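Local structure of putative metalloprotease II (Bacteroides fragilis, 4ON1) at residues D135-G143 / I153-N166. The protein is a zinc-binding protein of the fragilysin type that probably acts as an extracellular metalloendopeptidase, cutting peptide bonds within proteins. Numbering follows the deposited sequence.
Sequences DKIVVCNTG and IKNIRIDITKAIGN
I137 opens the contact beside the short helix 160-165. Its CG1 lies 3.8 Å from K162 CB, and its CG2 faces the methyl of A163. The carbonyl of I137 accepts from D159 N at 2.9 Å, a nearly straight bond. D159 ends strand 153-159 and is the N-cap of the helix that follows; its OD2 accepts from K162 N, which lies above the carboxylate plane.

V138 and I158 form a non-hydrogen-bonded pair. Their side chains lie alongside and point the same way, with V138 CG2 3.6 Å from I158 CD1. V139 and R157 exchange two backbone bonds. R157 lies on the same face as V139 and runs out extended to a salt bridge with E49.

C140 returns to the face of V138. With the sulfur anti to the carbonyl carbon and beside the backbone N (chi1 -57°), C140 SG meets I156 CD1 at 3.4 Å. I156 and I158 also pack on helix 112-126, through M115, A119 and Y122.

N141 donates through its ND2 to N155 OD1 at 2.7 Å. The two amide planes are 50° apart. The ND2 of N155 is held by the carbonyls of R24 and M26, so both ends of this buried amide are bonded and its rotation is fixed. The N141 carbonyl accepts from K154 N at 2.6 Å and, weakly, from N155 N. Beyond this two-donor carbonyl, T142 and I153 form a non-hydrogen-bonded pair, and T142 CG2 lies 3.9 Å from I153 CG1.

Strands 138-142 and 153-159 form an antiparallel beta hairpin with a classic beta bulge, K154 and N155 both facing N141. Strand 102-109 pairs with the other edge of strand 153-159, extending the sheet within the fragilysin-type N-terminal domain.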
ATOM      1  N   ASP A 135       6.029  -7.028 -23.614  1.00 80.60           N
ATOM      2  CA  ASP A 135       6.969  -5.919 -23.733  1.00 84.21           C
ATOM      3  C   ASP A 135       6.385  -4.640 -23.127  1.00 81.32           C
ATOM      4  O   ASP A 135       7.115  -3.743 -22.705  1.00 86.82           O
ATOM      5  CB  ASP A 135       7.343  -5.700 -25.206  1.00 86.62           C
ATOM      6  CG  ASP A 135       6.174  -5.199 -26.042  1.00 86.80           C
ATOM      7  OD1 ASP A 135       5.053  -5.738 -25.896  1.00 87.12           O
ATOM      8  OD2 ASP A 135       6.379  -4.274 -26.857  1.00 84.97           O
ATOM      9  N   LYS A 136       5.057  -4.583 -23.082  1.00 63.11           N
ATOM     10  CA  LYS A 136       4.315  -3.421 -22.599  1.00 61.04           C
ATOM     11  C   LYS A 136       4.217  -3.314 -21.072  1.00 52.28           C
ATOM     12  O   LYS A 136       3.245  -3.794 -20.484  1.00 46.13           O
ATOM     13  CB  LYS A 136       2.898  -3.431 -23.183  1.00 65.98           C
ATOM     14  CG  LYS A 136       2.809  -3.246 -24.696  1.00 72.50           C
ATOM     15  CD  LYS A 136       1.346  -3.175 -25.132  1.00 69.73           C
ATOM     16  CE  LYS A 136       1.180  -2.603 -26.532  1.00 76.30           C
ATOM     17  NZ  LYS A 136       1.774  -3.481 -27.578  1.00 82.04           N
ATOM     18  N   ILE A 137       5.202  -2.693 -20.425  1.00 41.71           N
ATOM     19  CA  ILE A 137       5.072  -2.417 -18.991  1.00 39.10           C
ATOM     20  C   ILE A 137       3.919  -1.442 -18.734  1.00 39.86           C
ATOM     21  O   ILE A 137       3.096  -1.650 -17.834  1.00 31.46           O
ATOM     22  CB  ILE A 137       6.354  -1.820 -18.381  1.00 43.58           C
ATOM     23  CG1 ILE A 137       7.525  -2.792 -18.498  1.00 58.29           C
ATOM     24  CG2 ILE A 137       6.131  -1.472 -16.912  1.00 38.11           C
ATOM     25  CD1 ILE A 137       8.755  -2.343 -17.716  1.00 61.76           C
ATOM     26  N   VAL A 138       3.865  -0.374 -19.522  1.00 36.36           N
ATOM     27  CA  VAL A 138       2.818   0.628 -19.370  1.00 37.43           C
ATOM     28  C   VAL A 138       1.943   0.733 -20.616  1.00 37.51           C
ATOM     29  O   VAL A 138       2.442   0.970 -21.715  1.00 34.13           O
ATOM     30  CB  VAL A 138       3.407   2.019 -19.072  1.00 39.98           C
ATOM     31  CG1 VAL A 138       2.296   3.062 -19.042  1.00 35.49           C
ATOM     32  CG2 VAL A 138       4.187   2.007 -17.762  1.00 38.74           C
ATOM     33  N   VAL A 139       0.641   0.541 -20.443  1.00 26.80           N
ATOM     34  CA  VAL A 139      -0.312   0.740 -21.533  1.00 24.68           C
ATOM     35  C   VAL A 139      -1.305   1.842 -21.172  1.00 29.92           C
ATOM     36  O   VAL A 139      -1.887   1.820 -20.092  1.00 25.83           O
ATOM     37  CB  VAL A 139      -1.083  -0.551 -21.871  1.00 30.22           C
ATOM     38  CG1 VAL A 139      -2.168  -0.270 -22.903  1.00 32.47           C
ATOM     39  CG2 VAL A 139      -0.125  -1.617 -22.380  1.00 32.40           C
ATOM     40  N   CYS A 140      -1.464   2.825 -22.056  1.00 27.06           N
ATOM     41  CA  CYS A 140      -2.445   3.885 -21.846  1.00 37.92           C
ATOM     42  C   CYS A 140      -3.603   3.706 -22.811  1.00 41.47           C
ATOM     43  O   CYS A 140      -3.410   3.734 -24.020  1.00 43.01           O
ATOM     44  CB  CYS A 140      -1.818   5.271 -22.034  1.00 33.38           C
ATOM     45  SG  CYS A 140      -0.398   5.612 -20.966  1.00 53.62           S
ATOM     46  N   ASN A 141      -4.800   3.499 -22.274  1.00 37.91           N
ATOM     47  CA  ASN A 141      -5.991   3.350 -23.106  1.00 38.55           C
ATOM     48  C   ASN A 141      -6.718   4.677 -23.280  1.00 43.55           C
ATOM     49  O   ASN A 141      -7.097   5.326 -22.304  1.00 38.39           O
ATOM     50  CB  ASN A 141      -6.930   2.296 -22.519  1.00 41.76           C
ATOM     51  CG  ASN A 141      -6.370   0.887 -22.638  1.00 47.64           C
ATOM     52  OD1 ASN A 141      -6.254   0.348 -23.741  1.00 55.75           O
ATOM     53  ND2 ASN A 141      -6.026   0.282 -21.505  1.00 39.07           N
ATOM     54  N   THR A 142      -6.897   5.081 -24.534  1.00 42.77           N
ATOM     55  CA  THR A 142      -7.479   6.382 -24.844  1.00 52.66           C
ATOM     56  C   THR A 142      -8.770   6.283 -25.655  1.00 56.81           C
ATOM     57  O   THR A 142      -9.110   5.219 -26.172  1.00 49.39           O
ATOM     58  CB  THR A 142      -6.476   7.256 -25.622  1.00 52.84           C
ATOM     59  OG1 THR A 142      -6.320   6.738 -26.949  1.00 58.86           O
ATOM     60  CG2 THR A 142      -5.126   7.253 -24.927  1.00 40.10           C
ATOM     61  N   GLY A 143      -9.480   7.403 -25.756  1.00 58.25           N
ATOM     62  CA  GLY A 143     -10.682   7.480 -26.564  1.00 64.01           C
ATOM     63  C   GLY A 143     -10.400   7.897 -27.996  1.00 60.78           C
ATOM     64  O   GLY A 143      -9.333   7.614 -28.540  1.00 59.69           O
ATOM     65  N   ILE A 153      -7.206  10.179 -22.210  1.00 50.70           N
ATOM     66  CA  ILE A 153      -6.850   8.902 -21.593  1.00 40.57           C
ATOM     67  C   ILE A 153      -7.960   8.392 -20.675  1.00 31.94           C
ATOM     68  O   ILE A 153      -8.442   9.115 -19.801  1.00 44.43           O
ATOM     69  CB  ILE A 153      -5.532   9.013 -20.818  1.00 45.01           C
ATOM     70  CG1 ILE A 153      -4.419   9.402 -21.787  1.00 44.79           C
ATOM     71  CG2 ILE A 153      -5.195   7.695 -20.116  1.00 33.40           C
ATOM     72  CD1 ILE A 153      -3.078   9.528 -21.153  1.00 50.30           C
ATOM     73  N   LYS A 154      -8.355   7.141 -20.891  1.00 30.22           N
ATOM     74  CA  LYS A 154      -9.426   6.498 -20.130  1.00 29.67           C
ATOM     75  C   LYS A 154      -8.891   5.831 -18.859  1.00 30.80           C
ATOM     76  O   LYS A 154      -9.414   6.020 -17.757  1.00 22.78           O
ATOM     77  CB  LYS A 154     -10.120   5.443 -21.006  1.00 33.16           C
ATOM     78  CG  LYS A 154     -10.594   5.959 -22.369  1.00 40.03           C
ATOM     79  CD  LYS A 154     -12.063   6.312 -22.360  1.00 44.96           C
ATOM     80  CE  LYS A 154     -12.879   5.230 -23.034  1.00 55.26           C
ATOM     81  NZ  LYS A 154     -14.334   5.377 -22.752  1.00 64.06           N
ATOM     82  N   ASN A 155      -7.856   5.022 -19.044  1.00 17.33           N
ATOM     83  CA  ASN A 155      -7.214   4.292 -17.961  1.00 19.09           C
ATOM     84  C   ASN A 155      -5.749   4.013 -18.245  1.00 21.83           C
ATOM     85  O   ASN A 155      -5.279   4.168 -19.374  1.00 23.69           O
ATOM     86  CB  ASN A 155      -7.940   2.975 -17.719  1.00 18.45           C
ATOM     87  CG  ASN A 155      -7.883   2.062 -18.920  1.00 36.07           C
ATOM     88  OD1 ASN A 155      -6.863   1.412 -19.175  1.00 34.75           O
ATOM     89  ND2 ASN A 155      -8.982   2.002 -19.671  1.00 30.19           N
ATOM     90  N   ILE A 156      -5.051   3.564 -17.212  1.00 15.68           N
ATOM     91  CA  ILE A 156      -3.659   3.163 -17.307  1.00 21.35           C
ATOM     92  C   ILE A 156      -3.547   1.723 -16.826  1.00 25.77           C
ATOM     93  O   ILE A 156      -4.108   1.369 -15.794  1.00 19.35           O
ATOM     94  CB  ILE A 156      -2.737   4.051 -16.449  1.00 26.46           C
ATOM     95  CG1 ILE A 156      -2.832   5.507 -16.881  1.00 36.66           C
ATOM     96  CG2 ILE A 156      -1.313   3.596 -16.575  1.00 40.92           C
ATOM     97  CD1 ILE A 156      -2.578   5.702 -18.334  1.00 47.30           C
ATOM     98  N   ARG A 157      -2.830   0.901 -17.583  1.00 19.46           N
ATOM     99  CA  ARG A 157      -2.597  -0.497 -17.234  1.00 17.02           C
ATOM    100  C   ARG A 157      -1.103  -0.716 -17.013  1.00 22.18           C
ATOM    101  O   ARG A 157      -0.310  -0.581 -17.940  1.00 16.74           O
ATOM    102  CB  ARG A 157      -3.121  -1.406 -18.347  1.00 17.78           C
ATOM    103  CG  ARG A 157      -2.967  -2.896 -18.114  1.00 15.74           C
ATOM    104  CD  ARG A 157      -3.190  -3.620 -19.425  1.00 22.00           C
ATOM    105  NE  ARG A 157      -3.392  -5.053 -19.257  1.00 28.14           N
ATOM    106  CZ  ARG A 157      -2.408  -5.941 -19.183  1.00 28.93           C
ATOM    107  NH1 ARG A 157      -1.144  -5.543 -19.239  1.00 19.62           N
ATOM    108  NH2 ARG A 157      -2.695  -7.231 -19.047  1.00 25.23           N
ATOM    109  N   ILE A 158      -0.728  -1.040 -15.782  1.00 15.58           N
ATOM    110  CA  ILE A 158       0.676  -1.204 -15.420  1.00 17.20           C
ATOM    111  C   ILE A 158       0.976  -2.656 -15.069  1.00 21.68           C
ATOM    112  O   ILE A 158       0.295  -3.245 -14.231  1.00 20.53           O
ATOM    113  CB  ILE A 158       1.063  -0.332 -14.215  1.00 20.72           C
ATOM    114  CG1 ILE A 158       0.629   1.114 -14.432  1.00 22.13           C
ATOM    115  CG2 ILE A 158       2.566  -0.409 -13.975  1.00 26.12           C
ATOM    116  CD1 ILE A 158       1.433   1.800 -15.516  1.00 38.66           C
ATOM    117  N   ASP A 159       2.000  -3.229 -15.691  1.00 20.02           N
ATOM    118  CA  ASP A 159       2.436  -4.563 -15.306  1.00 24.69           C
ATOM    119  C   ASP A 159       3.418  -4.453 -14.141  1.00 22.93           C
ATOM    120  O   ASP A 159       4.589  -4.138 -14.337  1.00 24.21           O
ATOM    121  CB  ASP A 159       3.076  -5.286 -16.494  1.00 27.88           C
ATOM    122  CG  ASP A 159       3.199  -6.783 -16.272  1.00 33.87           C
ATOM    123  OD1 ASP A 159       3.002  -7.539 -17.247  1.00 32.54           O
ATOM    124  OD2 ASP A 159       3.497  -7.205 -15.133  1.00 29.85           O
ATOM    125  N   ILE A 160       2.930  -4.709 -12.930  1.00 23.32           N
ATOM    126  CA  ILE A 160       3.757  -4.588 -11.730  1.00 24.97           C
ATOM    127  C   ILE A 160       4.904  -5.595 -11.742  1.00 25.48           C
ATOM    128  O   ILE A 160       6.046  -5.268 -11.414  1.00 26.25           O
ATOM    129  CB  ILE A 160       2.919  -4.814 -10.449  1.00 24.27           C
ATOM    130  CG1 ILE A 160       1.709  -3.872 -10.410  1.00 32.37           C
ATOM    131  CG2 ILE A 160       3.783  -4.673  -9.186  1.00 24.97           C
ATOM    132  CD1 ILE A 160       2.073  -2.401 -10.420  1.00 38.77           C
ATOM    133  N   THR A 161       4.589  -6.824 -12.126  1.00 24.34           N
ATOM    134  CA  THR A 161       5.582  -7.882 -12.180  1.00 24.91           C
ATOM    135  C   THR A 161       6.751  -7.501 -13.084  1.00 28.90           C
ATOM    136  O   THR A 161       7.911  -7.692 -12.723  1.00 30.94           O
ATOM    137  CB  THR A 161       4.948  -9.192 -12.648  1.00 27.29           C
ATOM    138  OG1 THR A 161       3.933  -9.576 -11.710  1.00 29.34           O
ATOM    139  CG2 THR A 161       5.997 -10.293 -12.755  1.00 21.39           C
ATOM    140  N   LYS A 162       6.441  -6.952 -14.254  1.00 26.73           N
ATOM    141  CA  LYS A 162       7.473  -6.474 -15.168  1.00 25.28           C
ATOM    142  C   LYS A 162       8.284  -5.343 -14.553  1.00 28.49           C
ATOM    143  O   LYS A 162       9.514  -5.359 -14.596  1.00 32.70           O
ATOM    144  CB  LYS A 162       6.850  -5.999 -16.480  1.00 30.66           C
ATOM    145  CG  LYS A 162       7.114  -6.896 -17.672  1.00 43.59           C
ATOM    146  CD  LYS A 162       6.107  -8.018 -17.782  1.00 56.49           C
ATOM    147  CE  LYS A 162       6.065  -8.565 -19.205  1.00 62.78           C
ATOM    148  NZ  LYS A 162       5.575  -7.541 -20.179  1.00 65.31           N
ATOM    149  N   ALA A 163       7.586  -4.367 -13.973  1.00 32.16           N
ATOM    150  CA  ALA A 163       8.232  -3.214 -13.346  1.00 34.43           C
ATOM    151  C   ALA A 163       9.201  -3.629 -12.242  1.00 37.03           C
ATOM    152  O   ALA A 163      10.295  -3.074 -12.117  1.00 44.79           O
ATOM    153  CB  ALA A 163       7.192  -2.265 -12.797  1.00 23.49           C
ATOM    154  N   ILE A 164       8.790  -4.602 -11.440  1.00 31.69           N
ATOM    155  CA  ILE A 164       9.642  -5.139 -10.391  1.00 34.58           C
ATOM    156  C   ILE A 164      10.863  -5.834 -11.001  1.00 37.19           C
ATOM    157  O   ILE A 164      11.985  -5.672 -10.521  1.00 44.33           O
ATOM    158  CB  ILE A 164       8.881  -6.128  -9.486  1.00 33.25           C
ATOM    159  CG1 ILE A 164       7.794  -5.408  -8.686  1.00 30.88           C
ATOM    160  CG2 ILE A 164       9.832  -6.825  -8.528  1.00 32.69           C
ATOM    161  CD1 ILE A 164       6.993  -6.347  -7.799  1.00 35.91           C
ATOM    162  N   GLY A 165      10.639  -6.604 -12.063  1.00 36.14           N
ATOM    163  CA  GLY A 165      11.710  -7.358 -12.700  1.00 40.62           C
ATOM    164  C   GLY A 165      12.833  -6.513 -13.279  1.00 50.03           C
ATOM    165  O   GLY A 165      13.948  -7.003 -13.477  1.00 53.12           O
ATOM    166  N   ASN A 166      12.543  -5.243 -13.546  1.00 51.66           N
ATOM    167  CA  ASN A 166      13.536  -4.323 -14.093  1.00 64.30           C
ATOM    168  C   ASN A 166      14.274  -3.524 -13.014  1.00 68.22           C
ATOM    169  O   ASN A 166      15.132  -2.697 -13.322  1.00 73.02           O
ATOM    170  CB  ASN A 166      12.884  -3.371 -15.097  1.00 67.45           C
ATOM    171  CG  ASN A 166      12.676  -4.013 -16.457  1.00 78.72           C
ATOM    172  OD1 ASN A 166      12.300  -5.182 -16.556  1.00 84.90           O
ATOM    173  ND2 ASN A 166      12.942  -3.254 -17.515  1.00 86.57           N
TER